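Local coordinates for UPF0249 protein EF_3048 (Enterococcus faecalis, PDB 2I5I) that probably removes acetyl groups from acetylated carbohydrates, a step in oligosaccharide breakdown, as a magnesium-dependent enzyme of the YdjC family, at residues A[43-46]-A[47-51]; A[75-78]-A[79-82]; A[116-120]-A[121-125]; A[145-148]-A[149-152]; A[169-173]-A[174-178]. All blocks are in the same frame, centred on the assembly; numbering follows the deposited sequence.

Interaction 1. Residues A[43-46]-A[47-51]; sequences PYFL and EAMES
F45 has CG anti to its backbone N (chi1 168°), and M49, one helical turn on, is bent at chi2 and chi3. Together these torsions bring CG of M49 over one face of the F45 ring. This CG makes the CH-pi contact, 3.8 Å from the ring centroid, and sits toward the rim, with its closest approach to CE1 of F45. The selenium of this selenomethionine follows obliquely, 4.6 Å from the same centroid, which makes a Met-aromatic contact. F45 to S51 form the first turns of helix 45-55, the helix of a beta-alpha-beta unit between strands 35-38 and 60-65, and P43 and Y44 lead into it. Its backbone bonds run from A48 N to Y44 O (3.0 Å), from M49 N to F45 O (2.9 Å) and from E50 N to L46 O (2.9 Å). A water at the start of the helix bridges P43 O, to which it donates, and E47 N, 3.0 Å away. OE1 of E47 lies in the plane of the Y44 ring, at its edge, 3.7 Å from CD1. The same carboxylate forms a salt bridge with R30 of the second subunit. The F45 ring also meets the ring of F117.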
# COMPACT_ATOMS: atom_id res chain seq x y z
N PRO A 43 -23.26 7.11 6.33
CA PRO A 43 -22.36 6.41 7.28
C PRO A 43 -21.20 5.71 6.58
O PRO A 43 -20.16 5.44 7.19
CB PRO A 43 -23.30 5.40 7.94
CG PRO A 43 -24.48 5.29 7.06
CD PRO A 43 -24.60 6.57 6.27
N TYR A 44 -21.33 5.44 5.30
CA TYR A 44 -20.31 4.82 4.46
C TYR A 44 -19.28 5.81 3.94
O TYR A 44 -18.40 5.43 3.16
CB TYR A 44 -20.98 4.15 3.25
CG TYR A 44 -22.07 3.21 3.67
CD1 TYR A 44 -21.71 1.98 4.23
CD2 TYR A 44 -23.42 3.50 3.52
CE1 TYR A 44 -22.67 1.09 4.62
CE2 TYR A 44 -24.38 2.60 3.93
CZ TYR A 44 -24.00 1.39 4.47
OH TYR A 44 -24.94 0.48 4.89
N PHE A 45 -19.36 7.09 4.33
CA PHE A 45 -18.44 8.06 3.73
C PHE A 45 -16.96 7.77 3.90
O PHE A 45 -16.20 7.80 2.95
CB PHE A 45 -18.72 9.45 4.32
CG PHE A 45 -17.67 10.50 4.00
CD1 PHE A 45 -17.56 11.01 2.71
CD2 PHE A 45 -16.83 10.95 4.99
CE1 PHE A 45 -16.59 11.97 2.43
CE2 PHE A 45 -15.87 11.92 4.73
CZ PHE A 45 -15.79 12.42 3.44
N LEU A 46 -16.53 7.54 5.15
CA LEU A 46 -15.12 7.37 5.42
C LEU A 46 -14.61 6.10 4.76
O LEU A 46 -13.51 6.05 4.19
CB LEU A 46 -14.88 7.43 6.93
CG LEU A 46 -14.88 8.81 7.58
CD1 LEU A 46 -14.53 8.71 9.07
CD2 LEU A 46 -13.90 9.78 6.95
N GLU A 47 -15.40 5.05 4.78
CA GLU A 47 -15.00 3.83 4.05
C GLU A 47 -14.79 4.10 2.57
O GLU A 47 -13.84 3.67 1.91
CB GLU A 47 -16.07 2.75 4.24
CG GLU A 47 -16.14 2.26 5.68
CD GLU A 47 -17.39 1.44 5.95
OE1 GLU A 47 -18.20 1.28 5.03
OE2 GLU A 47 -17.52 0.96 7.10
N ALA A 48 -15.71 4.86 1.99
CA ALA A 48 -15.59 5.23 0.59
C ALA A 48 -14.31 5.99 0.32
O ALA A 48 -13.57 5.80 -0.65
CB ALA A 48 -16.82 6.06 0.18
N MSE A 49 -13.98 6.92 1.23
CA MSE A 49 -12.79 7.73 1.00
C MSE A 49 -11.53 6.87 1.13
O MSE A 49 -10.56 7.05 0.40
CB MSE A 49 -12.82 8.92 1.98
CG MSE A 49 -14.00 9.85 1.70
SE MSE A 49 -13.91 10.73 0.13
CE MSE A 49 -12.37 11.62 0.35
N GLU A 50 -11.57 5.90 2.04
CA GLU A 50 -10.46 4.94 2.14
C GLU A 50 -10.33 4.11 0.86
O GLU A 50 -9.23 3.92 0.32
CB GLU A 50 -10.68 4.02 3.34
CG GLU A 50 -9.74 2.85 3.51
CD GLU A 50 -8.27 3.18 3.51
OE1 GLU A 50 -7.88 4.34 3.76
OE2 GLU A 50 -7.47 2.25 3.26
N SER A 51 -11.43 3.60 0.33
CA SER A 51 -11.37 2.81 -0.90
C SER A 51 -10.78 3.61 -2.05
O SER A 51 -9.97 3.21 -2.89
CB SER A 51 -12.78 2.32 -1.25
OG SER A 51 -12.78 1.49 -2.39
O HOH W 1 -17.61 4.74 6.77

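Interaction 2. Residues A[75-78]-A[79-82]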
# COMPACT_ATOMS: atom_id res chain seq x y z
N ILE A 75 -25.69 16.36 10.07
CA ILE A 75 -24.51 16.28 10.93
C ILE A 75 -24.76 16.88 12.31
O ILE A 75 -24.42 16.35 13.37
CB ILE A 75 -23.33 17.00 10.25
CG1 ILE A 75 -22.93 16.43 8.87
CG2 ILE A 75 -22.13 17.04 11.15
CD1 ILE A 75 -22.53 14.97 9.04
N LEU A 76 -25.37 18.08 12.34
CA LEU A 76 -25.62 18.77 13.59
C LEU A 76 -26.85 18.21 14.31
O LEU A 76 -27.79 17.77 13.65
CB LEU A 76 -25.79 20.28 13.34
CG LEU A 76 -24.57 21.00 12.77
CD1 LEU A 76 -24.90 22.44 12.41
CD2 LEU A 76 -23.41 20.93 13.76
N PRO A 77 -26.82 18.23 15.63
CA PRO A 77 -27.98 17.68 16.37
C PRO A 77 -29.22 18.49 16.01
O PRO A 77 -29.17 19.67 15.65
CB PRO A 77 -27.60 17.84 17.83
CG PRO A 77 -26.15 18.18 17.88
CD PRO A 77 -25.76 18.71 16.53
N ARG A 78 -30.34 17.80 16.06
CA ARG A 78 -31.62 18.34 15.64
C ARG A 78 -31.94 19.65 16.35
O ARG A 78 -32.52 20.57 15.78
CB ARG A 78 -32.76 17.34 15.90
CG ARG A 78 -32.83 16.71 17.27
CD ARG A 78 -33.91 15.63 17.36
NE ARG A 78 -35.21 16.08 16.87
CZ ARG A 78 -36.22 15.27 16.56
NH1 ARG A 78 -36.08 13.95 16.68
NH2 ARG A 78 -37.37 15.77 16.12
N GLU A 79 -31.58 19.74 17.62
CA GLU A 79 -31.85 20.94 18.41
C GLU A 79 -31.21 22.17 17.80
O GLU A 79 -31.66 23.31 17.95
CB GLU A 79 -31.33 20.72 19.84
CG GLU A 79 -32.07 19.67 20.64
CD GLU A 79 -31.68 18.25 20.31
OE1 GLU A 79 -30.61 18.05 19.70
OE2 GLU A 79 -32.46 17.33 20.65
N MSE A 80 -30.10 21.96 17.08
CA MSE A 80 -29.39 23.09 16.49
C MSE A 80 -29.93 23.41 15.10
O MSE A 80 -29.75 24.56 14.69
CB MSE A 80 -27.88 22.85 16.41
CG MSE A 80 -27.15 22.61 17.72
SE MSE A 80 -25.34 22.41 17.59
CE MSE A 80 -24.96 23.47 16.20
N VAL A 81 -30.54 22.47 14.40
CA VAL A 81 -31.04 22.67 13.04
C VAL A 81 -32.47 22.22 12.84
O VAL A 81 -32.86 21.50 11.93
CB VAL A 81 -30.12 21.95 12.03
CG1 VAL A 81 -28.82 22.73 11.88
CG2 VAL A 81 -29.84 20.53 12.49
N PRO A 82 -33.36 22.70 13.72
CA PRO A 82 -34.68 22.09 13.83
C PRO A 82 -35.53 22.28 12.58
O PRO A 82 -36.45 21.51 12.33
CB PRO A 82 -35.31 22.85 15.01
CG PRO A 82 -34.56 24.13 15.13
CD PRO A 82 -33.18 23.86 14.61
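Apolar contacts join L76 and P77 to M80 and V81. The M80 side chain crosses L76 at about a right angle, and its CE methyl lies 3.8 Å from CD2 of L76 and nearly as close to CD1. The selenium of M80, a selenomethionine, lies beside the P77 ring, 3.9 Å from CD. M80 is straight at chi2 and turns only at chi3, which carries CE past the proline to the leucine. V81 also crosses L76, with its CG1 4.0 Å from CD1 of L76.

The hydrogen bonds are backbone ones. M80 N donates to P77 O at 2.9 Å, with the donor well above the carbonyl plane. V81 N makes two weak bonds, to P77 O at 3.4 Å and to R78 O at 3.1 Å.

The E79 carboxylate meets the carbon part of R78, with OE2 3.5 Å from CG. The charged atoms are not in contact: R78 NE is 4.8 Å from OE2. R78 NH2 bonds to the carbonyl of E87.

L76 rests on A112 of helix 103-117 and on N4 of the third subunit. The motif is a beta turn from P77 to M80, in the loop between strand 60-65 and helix 94-97.

Interaction 3. Residues A[116-120]-A[121-125]; sequences SFMKS and GRRPD
P124 packs over one face of the F117 ring, across the turn that follows helix 103-117. With CG of F117 anti to the backbone N (chi1 -176°), the ring reaches forward to the returning chain. CB of P124 stands over the face, 3.9 Å from the ring centroid and 17° off its normal, in a CH-pi contact. CD of the proline lies over the rim, 3.4 Å from CD1 of F117. The carbonyl O of R122 approaches the ring edge near its plane, 3.4 Å from the same CD1.

M118, a selenomethionine, runs straight at chi2 and bends at chi3. Its side chain crosses P124 at about a right angle, and its CG lies 3.7 Å from CD of P124. Its selenium travels beside the R123 side chain, in the same direction, to 4.0 Å from NH1. R123 is extended from CG to NE, and its NH1 goes on to a salt bridge with E259 of the third subunit.

S120 is turned back toward its own helix. Its OG sits between the backbone N and the carbonyl carbon (chi1 80°) and donates to F117 O at 2.8 Å. S120 OG also accepts from R122 N at 3.3 Å. G121, at positive phi, reverses the chain, and its N bonds to M118 O.

The serine hydroxyl thus donates to the old helix end and accepts from the departing chain. F117 O takes two donors, S120 OG and S120 N. These two oxygens each take part in two bonds, while the F117 ring and the P124 carbons pack against each other between helix and outgoing chain.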
# COMPACT_ATOMS: atom_id res chain seq x y z
N SER A 116 -16.98 17.83 8.16
CA SER A 116 -17.12 16.39 8.25
C SER A 116 -16.37 15.71 7.10
O SER A 116 -15.68 14.73 7.36
CB SER A 116 -18.57 15.95 8.27
OG SER A 116 -19.21 16.46 9.43
N PHE A 117 -16.50 16.22 5.88
CA PHE A 117 -15.71 15.71 4.77
C PHE A 117 -14.23 15.67 5.16
O PHE A 117 -13.54 14.68 4.88
CB PHE A 117 -15.88 16.57 3.52
CG PHE A 117 -15.18 16.11 2.25
CD1 PHE A 117 -13.85 16.27 1.97
CD2 PHE A 117 -15.95 15.46 1.29
CE1 PHE A 117 -13.23 15.80 0.83
CE2 PHE A 117 -15.37 14.98 0.13
CZ PHE A 117 -14.02 15.14 -0.11
N MSE A 118 -13.76 16.78 5.72
CA MSE A 118 -12.31 16.90 5.92
C MSE A 118 -11.81 15.98 7.03
O MSE A 118 -10.60 15.85 7.22
CB MSE A 118 -11.89 18.38 6.12
CG MSE A 118 -11.99 19.11 4.77
SE MSE A 118 -11.52 20.87 4.72
CE MSE A 118 -12.23 21.43 6.22
N LYS A 119 -12.69 15.31 7.75
CA LYS A 119 -12.29 14.24 8.68
C LYS A 119 -11.67 13.07 7.92
O LYS A 119 -10.97 12.24 8.51
CB LYS A 119 -13.47 13.80 9.53
CG LYS A 119 -13.90 14.86 10.55
CD LYS A 119 -15.00 14.39 11.49
CE LYS A 119 -15.80 15.59 11.97
NZ LYS A 119 -16.93 15.19 12.85
N SER A 120 -11.87 13.02 6.61
CA SER A 120 -11.23 12.06 5.73
C SER A 120 -9.74 12.32 5.55
O SER A 120 -9.02 11.57 4.88
CB SER A 120 -11.96 12.12 4.39
OG SER A 120 -11.51 13.23 3.62
N GLY A 121 -9.25 13.41 6.13
CA GLY A 121 -7.91 13.93 5.94
C GLY A 121 -7.66 14.66 4.64
O GLY A 121 -6.53 15.07 4.34
N ARG A 122 -8.67 14.88 3.84
CA ARG A 122 -8.62 15.45 2.51
C ARG A 122 -9.56 16.66 2.41
O ARG A 122 -10.66 16.64 2.93
CB ARG A 122 -9.04 14.50 1.41
CG ARG A 122 -8.02 13.74 0.60
CD ARG A 122 -8.76 12.70 -0.24
NE ARG A 122 -8.91 13.08 -1.64
CZ ARG A 122 -9.11 12.25 -2.66
NH1 ARG A 122 -9.19 10.93 -2.47
NH2 ARG A 122 -9.23 12.72 -3.90
N ARG A 123 -9.06 17.66 1.69
CA ARG A 123 -9.90 18.82 1.37
C ARG A 123 -10.78 18.48 0.19
O ARG A 123 -10.24 17.94 -0.79
CB ARG A 123 -8.97 19.99 1.04
CG ARG A 123 -9.66 21.35 1.00
CD ARG A 123 -8.58 22.45 1.03
NE ARG A 123 -9.28 23.71 1.30
CZ ARG A 123 -9.42 24.24 2.50
NH1 ARG A 123 -8.95 23.73 3.63
NH2 ARG A 123 -10.08 25.39 2.56
N PRO A 124 -12.06 18.80 0.15
CA PRO A 124 -12.78 18.58 -1.10
C PRO A 124 -12.18 19.47 -2.18
O PRO A 124 -11.61 20.52 -1.87
CB PRO A 124 -14.20 19.02 -0.77
CG PRO A 124 -14.11 19.84 0.47
CD PRO A 124 -12.88 19.40 1.21
N ASP A 125 -12.25 19.12 -3.46
CA ASP A 125 -11.73 20.04 -4.48
C ASP A 125 -12.84 20.95 -4.99
O ASP A 125 -12.60 21.89 -5.78
CB ASP A 125 -11.05 19.23 -5.58
CG ASP A 125 -11.96 18.49 -6.52
OD1 ASP A 125 -13.15 18.37 -6.18
OD2 ASP A 125 -11.48 18.04 -7.60

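Interaction 4. Residues A[145-148]-A[149-152]; sequences LALA and RKYQ
R149 reaches back along helix 138-151 to L145, one turn earlier. Its CB lies 3.7 Å from L145 O. With CG beside the backbone N (chi1 -52°), that carbon comes closer to the same oxygen, at 3.1 Å. CD then moves off to 3.7 Å and NE to 4.1 Å. The chain is extended from CG to NE, and the guanidinium turns one face to CB of L145, with NH1 3.6 Å away. NE forms a salt bridge with D173, and NH2 donates to the carbonyl of L170.

L147 and Y151 lie side by side and point the same way. CD2 of L147 is 4.0 Å from CE2 of Y151, and L147 O lies in the ring plane at the tyrosine edge. The extended K150 chain also runs alongside L147, with its CD near CD2 of the leucine. Its NZ makes two salt bridges, one with D111 and one with E207 of the third subunit.

Q152, at positive phi, is the first residue after the helix and the C-prime residue of a Schellman motif. Its NE2 donates to R149 O at 2.7 Å, on a lone pair in the carbonyl plane.

L147 and Y151 face helix 103-117, where they touch W110 and I115, and Y151 OH bonds to D111. L145 and A148 are covered by V174, in the loop that leads to strand 179-181.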
# COMPACT_ATOMS: atom_id res chain seq x y z
N LEU A 145 -22.72 29.77 -2.07
CA LEU A 145 -21.64 30.65 -2.50
C LEU A 145 -20.88 31.22 -1.32
O LEU A 145 -19.65 31.37 -1.34
CB LEU A 145 -22.18 31.81 -3.36
CG LEU A 145 -22.66 31.34 -4.75
CD1 LEU A 145 -23.74 32.27 -5.28
CD2 LEU A 145 -21.49 31.21 -5.71
N ALA A 146 -21.60 31.50 -0.23
CA ALA A 146 -20.95 32.00 0.97
C ALA A 146 -19.96 30.95 1.50
O ALA A 146 -18.86 31.31 1.91
CB ALA A 146 -21.95 32.39 2.04
N LEU A 147 -20.33 29.67 1.49
CA LEU A 147 -19.38 28.65 1.98
C LEU A 147 -18.26 28.39 0.98
O LEU A 147 -17.11 28.05 1.33
CB LEU A 147 -20.18 27.40 2.34
CG LEU A 147 -21.04 27.53 3.62
CD1 LEU A 147 -22.21 26.57 3.62
CD2 LEU A 147 -20.15 27.35 4.83
N ALA A 148 -18.52 28.57 -0.30
CA ALA A 148 -17.51 28.48 -1.35
C ALA A 148 -16.42 29.52 -1.10
O ALA A 148 -15.23 29.23 -1.22
CB ALA A 148 -18.09 28.66 -2.74
N ARG A 149 -16.88 30.73 -0.74
CA ARG A 149 -15.90 31.81 -0.49
C ARG A 149 -15.13 31.52 0.79
O ARG A 149 -13.92 31.72 0.82
CB ARG A 149 -16.57 33.19 -0.47
CG ARG A 149 -17.43 33.45 -1.68
CD ARG A 149 -18.23 34.75 -1.63
NE ARG A 149 -18.69 35.03 -2.99
CZ ARG A 149 -19.89 35.21 -3.48
NH1 ARG A 149 -20.98 35.16 -2.71
NH2 ARG A 149 -20.03 35.45 -4.77
N LYS A 150 -15.81 31.03 1.81
CA LYS A 150 -15.25 30.76 3.12
C LYS A 150 -14.18 29.67 3.04
O LYS A 150 -13.16 29.78 3.72
CB LYS A 150 -16.33 30.35 4.12
CG LYS A 150 -15.79 29.95 5.48
CD LYS A 150 -16.85 29.20 6.28
CE LYS A 150 -16.41 28.98 7.72
NZ LYS A 150 -17.57 28.91 8.65
N TYR A 151 -14.46 28.66 2.21
CA TYR A 151 -13.47 27.59 2.11
C TYR A 151 -12.67 27.70 0.82
O TYR A 151 -11.75 26.92 0.60
CB TYR A 151 -14.15 26.21 2.23
CG TYR A 151 -14.64 25.97 3.64
CD1 TYR A 151 -13.78 25.45 4.60
CD2 TYR A 151 -15.94 26.23 4.03
CE1 TYR A 151 -14.20 25.22 5.89
CE2 TYR A 151 -16.38 26.01 5.31
CZ TYR A 151 -15.50 25.50 6.25
OH TYR A 151 -15.97 25.28 7.53
N GLN A 152 -13.00 28.68 -0.02
CA GLN A 152 -12.19 28.91 -1.21
C GLN A 152 -12.20 27.69 -2.13
O GLN A 152 -11.16 27.16 -2.49
CB GLN A 152 -10.74 29.26 -0.86
CG GLN A 152 -10.55 30.69 -0.38
CD GLN A 152 -11.01 31.73 -1.38
OE1 GLN A 152 -10.36 31.98 -2.39
NE2 GLN A 152 -12.17 32.31 -1.09

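Interaction 5. Residues A[169-173]-A[174-178]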
# COMPACT_ATOMS: atom_id res chain seq x y z
N GLU A 169 -24.78 35.09 -12.47
CA GLU A 169 -24.23 36.44 -12.22
C GLU A 169 -23.85 36.61 -10.76
O GLU A 169 -23.17 37.57 -10.38
CB GLU A 169 -25.16 37.54 -12.70
CG GLU A 169 -26.65 37.49 -12.47
CD GLU A 169 -27.37 38.34 -13.48
OE1 GLU A 169 -27.07 38.21 -14.69
OE2 GLU A 169 -28.25 39.14 -13.08
N LEU A 170 -24.32 35.74 -9.87
CA LEU A 170 -24.03 35.81 -8.47
C LEU A 170 -22.72 35.15 -8.06
O LEU A 170 -22.30 35.35 -6.93
CB LEU A 170 -25.12 35.11 -7.63
CG LEU A 170 -26.55 35.36 -8.13
CD1 LEU A 170 -27.55 34.57 -7.31
CD2 LEU A 170 -26.83 36.86 -8.13
N TYR A 171 -22.15 34.38 -8.98
CA TYR A 171 -20.95 33.62 -8.60
C TYR A 171 -19.73 34.51 -8.38
O TYR A 171 -19.04 34.39 -7.37
CB TYR A 171 -20.63 32.56 -9.67
CG TYR A 171 -21.44 31.28 -9.52
CD1 TYR A 171 -22.81 31.28 -9.67
CD2 TYR A 171 -20.79 30.08 -9.23
CE1 TYR A 171 -23.55 30.12 -9.53
CE2 TYR A 171 -21.52 28.90 -9.09
CZ TYR A 171 -22.88 28.94 -9.24
OH TYR A 171 -23.64 27.80 -9.11
N GLN A 172 -19.45 35.38 -9.36
CA GLN A 172 -18.38 36.37 -9.24
C GLN A 172 -17.02 35.75 -9.01
O GLN A 172 -16.46 35.22 -9.98
CB GLN A 172 -18.79 37.36 -8.13
CG GLN A 172 -19.91 38.25 -8.66
CD GLN A 172 -20.74 38.97 -7.62
OE1 GLN A 172 -20.37 39.19 -6.47
NE2 GLN A 172 -21.93 39.38 -8.07
N ASP A 173 -16.49 35.83 -7.80
CA ASP A 173 -15.20 35.28 -7.43
C ASP A 173 -15.21 33.75 -7.32
O ASP A 173 -14.15 33.13 -7.40
CB ASP A 173 -14.72 35.87 -6.10
CG ASP A 173 -15.71 35.73 -4.96
OD1 ASP A 173 -16.92 35.57 -5.18
OD2 ASP A 173 -15.27 35.80 -3.79
N VAL A 174 -16.39 33.19 -7.11
CA VAL A 174 -16.53 31.73 -7.01
C VAL A 174 -16.55 31.07 -8.38
O VAL A 174 -17.46 31.19 -9.21
CB VAL A 174 -17.80 31.33 -6.24
CG1 VAL A 174 -17.91 29.81 -6.17
CG2 VAL A 174 -17.82 31.90 -4.83
N ARG A 175 -15.50 30.30 -8.67
CA ARG A 175 -15.34 29.67 -9.97
C ARG A 175 -16.32 28.53 -10.22
O ARG A 175 -16.71 27.84 -9.27
CB ARG A 175 -13.89 29.17 -10.04
CG ARG A 175 -12.91 30.34 -10.13
CD ARG A 175 -11.50 29.95 -10.48
NE ARG A 175 -11.29 29.73 -11.91
CZ ARG A 175 -10.21 29.18 -12.43
NH1 ARG A 175 -9.22 28.78 -11.65
NH2 ARG A 175 -10.16 29.05 -13.75
N THR A 176 -16.70 28.32 -11.48
CA THR A 176 -17.74 27.35 -11.80
C THR A 176 -17.65 27.00 -13.27
O THR A 176 -17.17 27.80 -14.09
CB THR A 176 -19.13 27.91 -11.46
OG1 THR A 176 -20.17 26.95 -11.66
CG2 THR A 176 -19.45 29.08 -12.40
N PRO A 177 -18.06 25.79 -13.66
CA PRO A 177 -18.15 25.49 -15.09
C PRO A 177 -19.09 26.46 -15.80
O PRO A 177 -20.08 26.96 -15.25
CB PRO A 177 -18.73 24.08 -15.12
CG PRO A 177 -18.41 23.49 -13.78
CD PRO A 177 -18.40 24.64 -12.80
N ASP A 178 -18.74 26.73 -17.06
CA ASP A 178 -19.56 27.64 -17.87
C ASP A 178 -20.92 27.04 -18.17
O ASP A 178 -21.90 27.77 -18.34
CB ASP A 178 -18.80 27.97 -19.16
CG ASP A 178 -17.48 28.64 -18.79
OD1 ASP A 178 -17.50 29.48 -17.87
OD2 ASP A 178 -16.44 28.31 -19.39
O HOH W 2 -17.44 32.53 -11.54
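Y171 O is the acceptor that closes the turn. V174 N donates to it at 2.9 Å, at an N-H...O angle of 157°, from above the carbonyl plane. R149 NH2, on helix 138-151, adds a weak bond to the same oxygen. Q172 and D173 occupy the corner. Q172 has positive phi, and its NE2 reaches back to E169 O at 3.2 Å. A water bridges Q172 O and V174 O, donating to V174 O at 2.7 Å and to Q172 O at 3.3 Å.

The Y171 ring lies beside the outgoing chain. V174 O lies in the ring plane at its edge, 3.5 Å from CD2. T176 crosses the ring at about a right angle, with its CB 3.5 Å from CE2 and its OG1 equally close, oblique to the ring. OG1 bonds to the carbonyl of L155. The hydroxyl of Y171 is bonded to R156 O and A158 N, so the hydroxyls of Y171 and T176 are both tied to residues 155-158.

CG of D173 sits between the backbone N and the carbonyl carbon (chi1 54°), which brings OD1 near V174 N, at 3.1 Å. This OD1 is the atom that meets R149. The V174 side chain touches L155.

The motif is a type II' beta turn from Y171 to V174, set in the loop that joins helix 138-151 to strand 179-181 of the parallel sheet.

Overall arrangement
All five contacts are local and follow one another in series; none nests in or crosses another. Interaction 1 starts helix 45-55. Interaction 2 closes a turn in the long loop after strand 60-65 and touches S116 of interaction 3 through I75. Interaction 3 ends helix 103-117 and leads to strand 127-129; it packs on interaction 1, centres about 11 Å apart. R123 of interaction 3 reaches Y151 in interaction 4, which ends helix 138-151. Interaction 5 turns the chain toward strand 179-181 and joins interaction 4 through R149 and D173. Interactions 1 and 5 lie on opposite sides of the chain's centre. Interactions 2, 3 and 4 all touch the third subunit.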